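Local structure of putative uncharacterized protein (Emericella nidulans, 3PGB) at residues A127-R139 and Y145-S157. The protein is a copper- and topaquinone-containing amine oxidase that probably oxidises primary amines to aldehydes, releasing ammonia and hydrogen peroxide. Numbering follows the deposited sequence.
Sequences APTRHAHVRLNNR and YFADILVGPLPVS
Ala-132 and Val-151 begin, and Asn-138 and Tyr-145 end, the run of antiparallel pairs that makes strands 131-138 and 145-152 a beta hairpin, their axes 159° apart. The hydrogen-bonded pairs are Ala-132/Val-151, Val-134/Ile-149, Leu-136/Ala-147 and Asn-138/Tyr-145, each closed by two backbone N-H to O=C bonds. Beyond the Ala-132/Val-151 pair, Leu-154 N donates to Arg-130 O at 3.0 Å, and a water accepts from Arg-130 N and donates to Leu-154 O, carrying the pairing past cis Pro-153. Strand 102-110 pairs with the other edge of 131-138, and strands 161-164 and 176-178 pair with 145-152, which places the hairpin inside an antiparallel sheet away from the copper site, consistent with one of the small alpha/beta domains preceding the catalytic domain in copper amine oxidases.

Apolar contacts gather on the face bearing Val-134, Leu-136, Ile-149 and Val-151, where Leu-83 and Trp-82 of helix 73-84 touch Val-134 and Val-151. Ile-149 holds CG1 between its backbone N and carbonyl carbon (chi1 63°), which lays CG1 alongside Val-134 CB at 3.7 Å; its CD1 then meets Leu-136 CD1 at 3.8 Å, the side chains crossing at about a right angle. Farther along this face, Asn-138 CB sits over the Tyr-145 ring in a CH-pi contact, 3.8 Å from the centroid.

Polar contacts centre on Asp-148, on the opposite face. Alongside it, Arg-135 brings NE within 3.5 Å of Asp-148 OD2, a long salt bridge at the guanidinium edge, while NH2 pairs with Asp-361. Asp-148 OD1 is hydrogen-bonded to His-660 NE2. Glu-108 OE2 hydrogen-bonds His-133 ND1; with a partner at each nitrogen the imidazole's rotation would be fixed. His-133 NE2 donates to Asp-148 OD2 at 2.8 Å, the oxygen near the ring plane but approached from 36° above the carboxylate plane.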
ATOM      1  N   ALA A 127      12.343 -39.637   2.925  1.00 22.07           N
ATOM      2  CA  ALA A 127      12.712 -38.666   1.886  1.00 22.36           C
ATOM      3  C   ALA A 127      12.161 -39.096   0.530  1.00 22.41           C
ATOM      4  O   ALA A 127      12.609 -40.096  -0.023  1.00 22.71           O
ATOM      5  CB  ALA A 127      14.222 -38.516   1.811  1.00 22.33           C
ATOM      6  N   PRO A 128      11.187 -38.344  -0.016  1.00 22.49           N
ATOM      7  CA  PRO A 128      10.521 -38.800  -1.238  1.00 22.42           C
ATOM      8  C   PRO A 128      11.481 -39.143  -2.376  1.00 22.23           C
ATOM      9  O   PRO A 128      12.463 -38.438  -2.596  1.00 22.30           O
ATOM     10  CB  PRO A 128       9.630 -37.613  -1.614  1.00 22.55           C
ATOM     11  CG  PRO A 128       9.352 -36.927  -0.320  1.00 22.46           C
ATOM     12  CD  PRO A 128      10.593 -37.093   0.499  1.00 22.58           C
ATOM     13  N   THR A 129      11.198 -40.233  -3.080  1.00 22.14           N
ATOM     14  CA  THR A 129      12.014 -40.637  -4.213  1.00 22.01           C
ATOM     15  C   THR A 129      11.883 -39.561  -5.271  1.00 21.96           C
ATOM     16  O   THR A 129      10.782 -39.080  -5.538  1.00 21.83           O
ATOM     17  CB  THR A 129      11.561 -41.996  -4.797  1.00 22.11           C
ATOM     18  OG1 THR A 129      11.664 -43.013  -3.791  1.00 21.82           O
ATOM     19  CG2 THR A 129      12.418 -42.382  -6.003  1.00 21.83           C
ATOM     20  N   ARG A 130      13.005 -39.168  -5.855  1.00 21.96           N
ATOM     21  CA  ARG A 130      12.995 -38.097  -6.836  1.00 22.21           C
ATOM     22  C   ARG A 130      12.577 -38.638  -8.186  1.00 22.18           C
ATOM     23  O   ARG A 130      12.966 -39.746  -8.554  1.00 22.29           O
ATOM     24  CB  ARG A 130      14.370 -37.448  -6.970  1.00 22.30           C
ATOM     25  CG  ARG A 130      15.027 -37.072  -5.651  1.00 22.56           C
ATOM     26  CD  ARG A 130      16.081 -35.991  -5.852  1.00 22.66           C
ATOM     27  NE  ARG A 130      15.556 -34.694  -5.446  1.00 23.02           N
ATOM     28  CZ  ARG A 130      15.980 -33.516  -5.889  1.00 22.78           C
ATOM     29  NH1 ARG A 130      16.962 -33.423  -6.785  1.00 22.17           N
ATOM     30  NH2 ARG A 130      15.397 -32.415  -5.426  1.00 23.09           N
ATOM     31  N   HIS A 131      11.783 -37.846  -8.909  1.00 22.08           N
ATOM     32  CA  HIS A 131      11.448 -38.116 -10.309  1.00 21.85           C
ATOM     33  C   HIS A 131      11.592 -36.831 -11.099  1.00 21.53           C
ATOM     34  O   HIS A 131      11.382 -35.740 -10.562  1.00 21.50           O
ATOM     35  CB  HIS A 131      10.013 -38.622 -10.452  1.00 21.86           C
ATOM     36  CG  HIS A 131       9.701 -39.801  -9.591  1.00 22.58           C
ATOM     37  ND1 HIS A 131       9.791 -41.099 -10.045  1.00 23.22           N
ATOM     38  CD2 HIS A 131       9.300 -39.880  -8.299  1.00 23.07           C
ATOM     39  CE1 HIS A 131       9.463 -41.926  -9.068  1.00 23.63           C
ATOM     40  NE2 HIS A 131       9.160 -41.212  -7.999  1.00 23.06           N
ATOM     41  N   ALA A 132      11.942 -36.962 -12.373  1.00 21.24           N
ATOM     42  CA  ALA A 132      12.012 -35.815 -13.266  1.00 20.98           C
ATOM     43  C   ALA A 132      10.674 -35.632 -13.981  1.00 20.69           C
ATOM     44  O   ALA A 132       9.985 -36.601 -14.294  1.00 20.83           O
ATOM     45  CB  ALA A 132      13.141 -35.988 -14.276  1.00 20.92           C
ATOM     46  N   HIS A 133      10.302 -34.374 -14.193  1.00 20.45           N
ATOM     47  CA  HIS A 133       9.218 -34.009 -15.090  1.00 20.15           C
ATOM     48  C   HIS A 133       9.874 -33.568 -16.396  1.00 19.79           C
ATOM     49  O   HIS A 133      10.746 -32.697 -16.397  1.00 19.61           O
ATOM     50  CB  HIS A 133       8.367 -32.893 -14.477  1.00 20.16           C
ATOM     51  CG  HIS A 133       7.381 -32.285 -15.428  1.00 20.95           C
ATOM     52  ND1 HIS A 133       7.120 -30.931 -15.461  1.00 21.66           N
ATOM     53  CD2 HIS A 133       6.603 -32.841 -16.387  1.00 21.77           C
ATOM     54  CE1 HIS A 133       6.221 -30.681 -16.397  1.00 22.53           C
ATOM     55  NE2 HIS A 133       5.890 -31.823 -16.973  1.00 22.82           N
ATOM     56  N   VAL A 134       9.486 -34.199 -17.499  1.00 19.58           N
ATOM     57  CA  VAL A 134      10.046 -33.866 -18.804  1.00 19.42           C
ATOM     58  C   VAL A 134       8.933 -33.459 -19.759  1.00 19.46           C
ATOM     59  O   VAL A 134       7.829 -34.004 -19.705  1.00 19.62           O
ATOM     60  CB  VAL A 134      10.859 -35.039 -19.387  1.00 19.32           C
ATOM     61  CG1 VAL A 134      11.320 -34.728 -20.811  1.00 19.30           C
ATOM     62  CG2 VAL A 134      12.053 -35.344 -18.503  1.00 18.79           C
ATOM     63  N   ARG A 135       9.226 -32.471 -20.602  1.00 19.56           N
ATOM     64  CA  ARG A 135       8.327 -32.038 -21.665  1.00 19.59           C
ATOM     65  C   ARG A 135       8.989 -32.207 -23.013  1.00 19.38           C
ATOM     66  O   ARG A 135      10.120 -31.760 -23.219  1.00 19.15           O
ATOM     67  CB  ARG A 135       7.955 -30.570 -21.515  1.00 19.73           C
ATOM     68  CG  ARG A 135       6.971 -30.302 -20.413  1.00 20.84           C
ATOM     69  CD  ARG A 135       6.089 -29.105 -20.720  1.00 22.32           C
ATOM     70  NE  ARG A 135       5.963 -28.253 -19.545  1.00 23.60           N
ATOM     71  CZ  ARG A 135       6.586 -27.091 -19.364  1.00 24.34           C
ATOM     72  NH1 ARG A 135       7.386 -26.573 -20.295  1.00 24.90           N
ATOM     73  NH2 ARG A 135       6.392 -26.430 -18.230  1.00 24.64           N
ATOM     74  N   LEU A 136       8.265 -32.826 -23.939  1.00 19.24           N
ATOM     75  CA  LEU A 136       8.770 -33.049 -25.279  1.00 19.13           C
ATOM     76  C   LEU A 136       7.979 -32.210 -26.264  1.00 18.88           C
ATOM     77  O   LEU A 136       6.756 -32.127 -26.171  1.00 18.81           O
ATOM     78  CB  LEU A 136       8.667 -34.533 -25.638  1.00 19.16           C
ATOM     79  CG  LEU A 136       9.357 -35.492 -24.663  1.00 19.03           C
ATOM     80  CD1 LEU A 136       8.954 -36.942 -24.935  1.00 18.34           C
ATOM     81  CD2 LEU A 136      10.866 -35.316 -24.727  1.00 18.93           C
ATOM     82  N   ASN A 137       8.686 -31.571 -27.193  1.00 18.81           N
ATOM     83  CA  ASN A 137       8.052 -30.895 -28.317  1.00 18.63           C
ATOM     84  C   ASN A 137       8.135 -31.829 -29.508  1.00 18.69           C
ATOM     85  O   ASN A 137       9.180 -31.949 -30.142  1.00 18.95           O
ATOM     86  CB  ASN A 137       8.747 -29.562 -28.609  1.00 18.54           C
ATOM     87  CG  ASN A 137       7.954 -28.675 -29.563  1.00 18.61           C
ATOM     88  OD1 ASN A 137       6.898 -29.066 -30.072  1.00 19.87           O
ATOM     89  ND2 ASN A 137       8.462 -27.472 -29.808  1.00 16.27           N
ATOM     90  N   ASN A 138       7.043 -32.528 -29.782  1.00 18.92           N
ATOM     91  CA  ASN A 138       6.996 -33.484 -30.889  1.00 19.18           C
ATOM     92  C   ASN A 138       6.523 -32.826 -32.173  1.00 18.75           C
ATOM     93  O   ASN A 138       5.334 -32.596 -32.337  1.00 18.47           O
ATOM     94  CB  ASN A 138       6.074 -34.652 -30.544  1.00 19.40           C
ATOM     95  CG  ASN A 138       6.652 -35.546 -29.484  1.00 20.72           C
ATOM     96  OD1 ASN A 138       7.768 -36.032 -29.623  1.00 23.96           O
ATOM     97  ND2 ASN A 138       5.896 -35.776 -28.415  1.00 22.45           N
ATOM     98  N   ARG A 139       7.456 -32.520 -33.070  1.00 18.72           N
ATOM     99  CA  ARG A 139       7.124 -31.892 -34.348  1.00 18.89           C
ATOM    100  C   ARG A 139       7.457 -32.761 -35.569  1.00 18.79           C
ATOM    101  O   ARG A 139       7.440 -32.282 -36.701  1.00 18.67           O
ATOM    102  CB  ARG A 139       7.799 -30.524 -34.454  1.00 19.01           C
ATOM    103  CG  ARG A 139       7.296 -29.524 -33.427  1.00 19.59           C
ATOM    104  CD  ARG A 139       7.793 -28.121 -33.722  1.00 19.98           C
ATOM    105  NE  ARG A 139       9.167 -27.916 -33.282  1.00 20.15           N
ATOM    106  CZ  ARG A 139       9.816 -26.761 -33.373  1.00 20.76           C
ATOM    107  NH1 ARG A 139       9.218 -25.694 -33.897  1.00 22.22           N
ATOM    108  NH2 ARG A 139      11.067 -26.668 -32.940  1.00 20.56           N
ATOM    109  N   TYR A 145       2.627 -31.814 -31.109  1.00 19.97           N
ATOM    110  CA  TYR A 145       2.099 -31.759 -29.748  1.00 20.00           C
ATOM    111  C   TYR A 145       3.185 -31.700 -28.676  1.00 19.74           C
ATOM    112  O   TYR A 145       4.318 -32.127 -28.896  1.00 19.58           O
ATOM    113  CB  TYR A 145       1.179 -32.957 -29.485  1.00 20.07           C
ATOM    114  CG  TYR A 145       1.847 -34.303 -29.606  1.00 20.67           C
ATOM    115  CD1 TYR A 145       2.253 -35.007 -28.476  1.00 21.66           C
ATOM    116  CD2 TYR A 145       2.066 -34.881 -30.851  1.00 21.37           C
ATOM    117  CE1 TYR A 145       2.864 -36.258 -28.589  1.00 22.56           C
ATOM    118  CE2 TYR A 145       2.679 -36.120 -30.977  1.00 21.58           C
ATOM    119  CZ  TYR A 145       3.076 -36.802 -29.849  1.00 22.18           C
ATOM    120  OH  TYR A 145       3.674 -38.028 -29.984  1.00 22.71           O
ATOM    121  N   PHE A 146       2.816 -31.149 -27.521  1.00 19.56           N
ATOM    122  CA  PHE A 146       3.683 -31.125 -26.347  1.00 19.40           C
ATOM    123  C   PHE A 146       3.317 -32.319 -25.488  1.00 19.24           C
ATOM    124  O   PHE A 146       2.158 -32.695 -25.429  1.00 18.92           O
ATOM    125  CB  PHE A 146       3.506 -29.825 -25.558  1.00 19.30           C
ATOM    126  CG  PHE A 146       4.059 -28.611 -26.257  1.00 18.99           C
ATOM    127  CD1 PHE A 146       5.426 -28.450 -26.410  1.00 18.81           C
ATOM    128  CD2 PHE A 146       3.216 -27.632 -26.752  1.00 18.97           C
ATOM    129  CE1 PHE A 146       5.944 -27.340 -27.052  1.00 19.27           C
ATOM    130  CE2 PHE A 146       3.725 -26.516 -27.395  1.00 19.42           C
ATOM    131  CZ  PHE A 146       5.092 -26.370 -27.548  1.00 19.40           C
ATOM    132  N   ALA A 147       4.304 -32.922 -24.836  1.00 19.46           N
ATOM    133  CA  ALA A 147       4.072 -34.131 -24.055  1.00 19.62           C
ATOM    134  C   ALA A 147       4.710 -34.047 -22.666  1.00 19.79           C
ATOM    135  O   ALA A 147       5.935 -34.042 -22.544  1.00 19.78           O
ATOM    136  CB  ALA A 147       4.604 -35.347 -24.811  1.00 19.57           C
ATOM    137  N   ASP A 148       3.869 -33.983 -21.634  1.00 19.83           N
ATOM    138  CA  ASP A 148       4.321 -34.082 -20.249  1.00 20.02           C
ATOM    139  C   ASP A 148       4.508 -35.554 -19.862  1.00 20.25           C
ATOM    140  O   ASP A 148       3.564 -36.347 -19.944  1.00 19.99           O
ATOM    141  CB  ASP A 148       3.303 -33.432 -19.298  1.00 19.99           C
ATOM    142  CG  ASP A 148       3.256 -31.919 -19.422  1.00 20.13           C
ATOM    143  OD1 ASP A 148       2.178 -31.380 -19.756  1.00 20.05           O
ATOM    144  OD2 ASP A 148       4.286 -31.260 -19.168  1.00 20.61           O
ATOM    145  N   ILE A 149       5.718 -35.911 -19.430  1.00 20.68           N
ATOM    146  CA  ILE A 149       6.021 -37.285 -18.985  1.00 21.12           C
ATOM    147  C   ILE A 149       6.770 -37.281 -17.639  1.00 21.64           C
ATOM    148  O   ILE A 149       7.265 -36.241 -17.210  1.00 21.72           O
ATOM    149  CB  ILE A 149       6.839 -38.067 -20.060  1.00 20.95           C
ATOM    150  CG1 ILE A 149       8.203 -37.417 -20.298  1.00 21.09           C
ATOM    151  CG2 ILE A 149       6.084 -38.115 -21.371  1.00 20.29           C
ATOM    152  CD1 ILE A 149       9.071 -38.157 -21.296  1.00 21.62           C
ATOM    153  N   LEU A 150       6.831 -38.439 -16.981  1.00 22.31           N
ATOM    154  CA  LEU A 150       7.616 -38.612 -15.751  1.00 22.78           C
ATOM    155  C   LEU A 150       8.782 -39.552 -16.005  1.00 23.44           C
ATOM    156  O   LEU A 150       8.583 -40.655 -16.517  1.00 23.65           O
ATOM    157  CB  LEU A 150       6.770 -39.212 -14.627  1.00 22.70           C
ATOM    158  CG  LEU A 150       6.053 -38.301 -13.631  1.00 22.75           C
ATOM    159  CD1 LEU A 150       5.616 -39.131 -12.419  1.00 22.22           C
ATOM    160  CD2 LEU A 150       6.918 -37.130 -13.188  1.00 22.77           C
ATOM    161  N   VAL A 151       9.989 -39.128 -15.633  1.00 23.94           N
ATOM    162  CA  VAL A 151      11.172 -39.976 -15.745  1.00 24.24           C
ATOM    163  C   VAL A 151      11.719 -40.288 -14.354  1.00 24.89           C
ATOM    164  O   VAL A 151      12.118 -39.383 -13.612  1.00 25.09           O
ATOM    165  CB  VAL A 151      12.263 -39.319 -16.597  1.00 24.25           C
ATOM    166  CG1 VAL A 151      13.525 -40.176 -16.602  1.00 23.89           C
ATOM    167  CG2 VAL A 151      11.754 -39.089 -18.021  1.00 23.65           C
ATOM    168  N   GLY A 152      11.724 -41.569 -14.000  1.00 25.31           N
ATOM    169  CA  GLY A 152      12.201 -41.994 -12.694  1.00 25.62           C
ATOM    170  C   GLY A 152      12.100 -43.493 -12.486  1.00 25.89           C
ATOM    171  O   GLY A 152      11.627 -44.204 -13.368  1.00 26.01           O
ATOM    172  N   PRO A 153      12.542 -43.984 -11.310  1.00 26.37           N
ATOM    173  CA  PRO A 153      13.102 -43.190 -10.210  1.00 26.37           C
ATOM    174  C   PRO A 153      14.508 -42.692 -10.501  1.00 26.46           C
ATOM    175  O   PRO A 153      15.208 -43.254 -11.352  1.00 26.35           O
ATOM    176  CB  PRO A 153      13.143 -44.183  -9.035  1.00 26.36           C
ATOM    177  CG  PRO A 153      12.396 -45.402  -9.490  1.00 26.58           C
ATOM    178  CD  PRO A 153      12.532 -45.418 -10.976  1.00 26.51           C
ATOM    179  N   LEU A 154      14.902 -41.632  -9.804  1.00 26.68           N
ATOM    180  CA  LEU A 154      16.281 -41.160  -9.823  1.00 26.74           C
ATOM    181  C   LEU A 154      16.978 -41.687  -8.564  1.00 26.71           C
ATOM    182  O   LEU A 154      16.313 -41.987  -7.573  1.00 26.80           O
ATOM    183  CB  LEU A 154      16.338 -39.629  -9.884  1.00 26.81           C
ATOM    184  CG  LEU A 154      15.686 -38.940 -11.091  1.00 26.82           C
ATOM    185  CD1 LEU A 154      16.043 -37.457 -11.124  1.00 26.35           C
ATOM    186  CD2 LEU A 154      16.087 -39.597 -12.397  1.00 27.26           C
ATOM    187  N   PRO A 155      18.314 -41.832  -8.601  1.00 26.79           N
ATOM    188  CA  PRO A 155      19.222 -41.570  -9.730  1.00 26.90           C
ATOM    189  C   PRO A 155      18.951 -42.476 -10.930  1.00 26.91           C
ATOM    190  O   PRO A 155      18.381 -43.555 -10.771  1.00 26.56           O
ATOM    191  CB  PRO A 155      20.616 -41.868  -9.150  1.00 26.88           C
ATOM    192  CG  PRO A 155      20.428 -41.965  -7.664  1.00 26.89           C
ATOM    193  CD  PRO A 155      19.024 -42.393  -7.439  1.00 26.69           C
ATOM    194  N   VAL A 156      19.357 -42.034 -12.115  1.00 27.29           N
ATOM    195  CA  VAL A 156      19.148 -42.817 -13.329  1.00 27.65           C
ATOM    196  C   VAL A 156      19.856 -44.159 -13.196  1.00 28.19           C
ATOM    197  O   VAL A 156      21.027 -44.215 -12.813  1.00 28.19           O
ATOM    198  CB  VAL A 156      19.660 -42.100 -14.600  1.00 27.66           C
ATOM    199  CG1 VAL A 156      19.521 -43.013 -15.817  1.00 27.22           C
ATOM    200  CG2 VAL A 156      18.904 -40.793 -14.822  1.00 27.48           C
ATOM    201  N   SER A 157      19.127 -45.228 -13.506  1.00 28.78           N
ATOM    202  CA  SER A 157      19.630 -46.591 -13.378  1.00 29.24           C
ATOM    203  C   SER A 157      18.911 -47.490 -14.384  1.00 29.76           C
ATOM    204  O   SER A 157      18.156 -46.999 -15.231  1.00 30.11           O
ATOM    205  CB  SER A 157      19.402 -47.102 -11.952  1.00 29.20           C
ATOM    206  OG  SER A 157      18.030 -47.382 -11.713  1.00 29.06           O
TER
HETATM  207  O   HOH W   1      15.570 -40.513  -5.174  1.00 25.37           O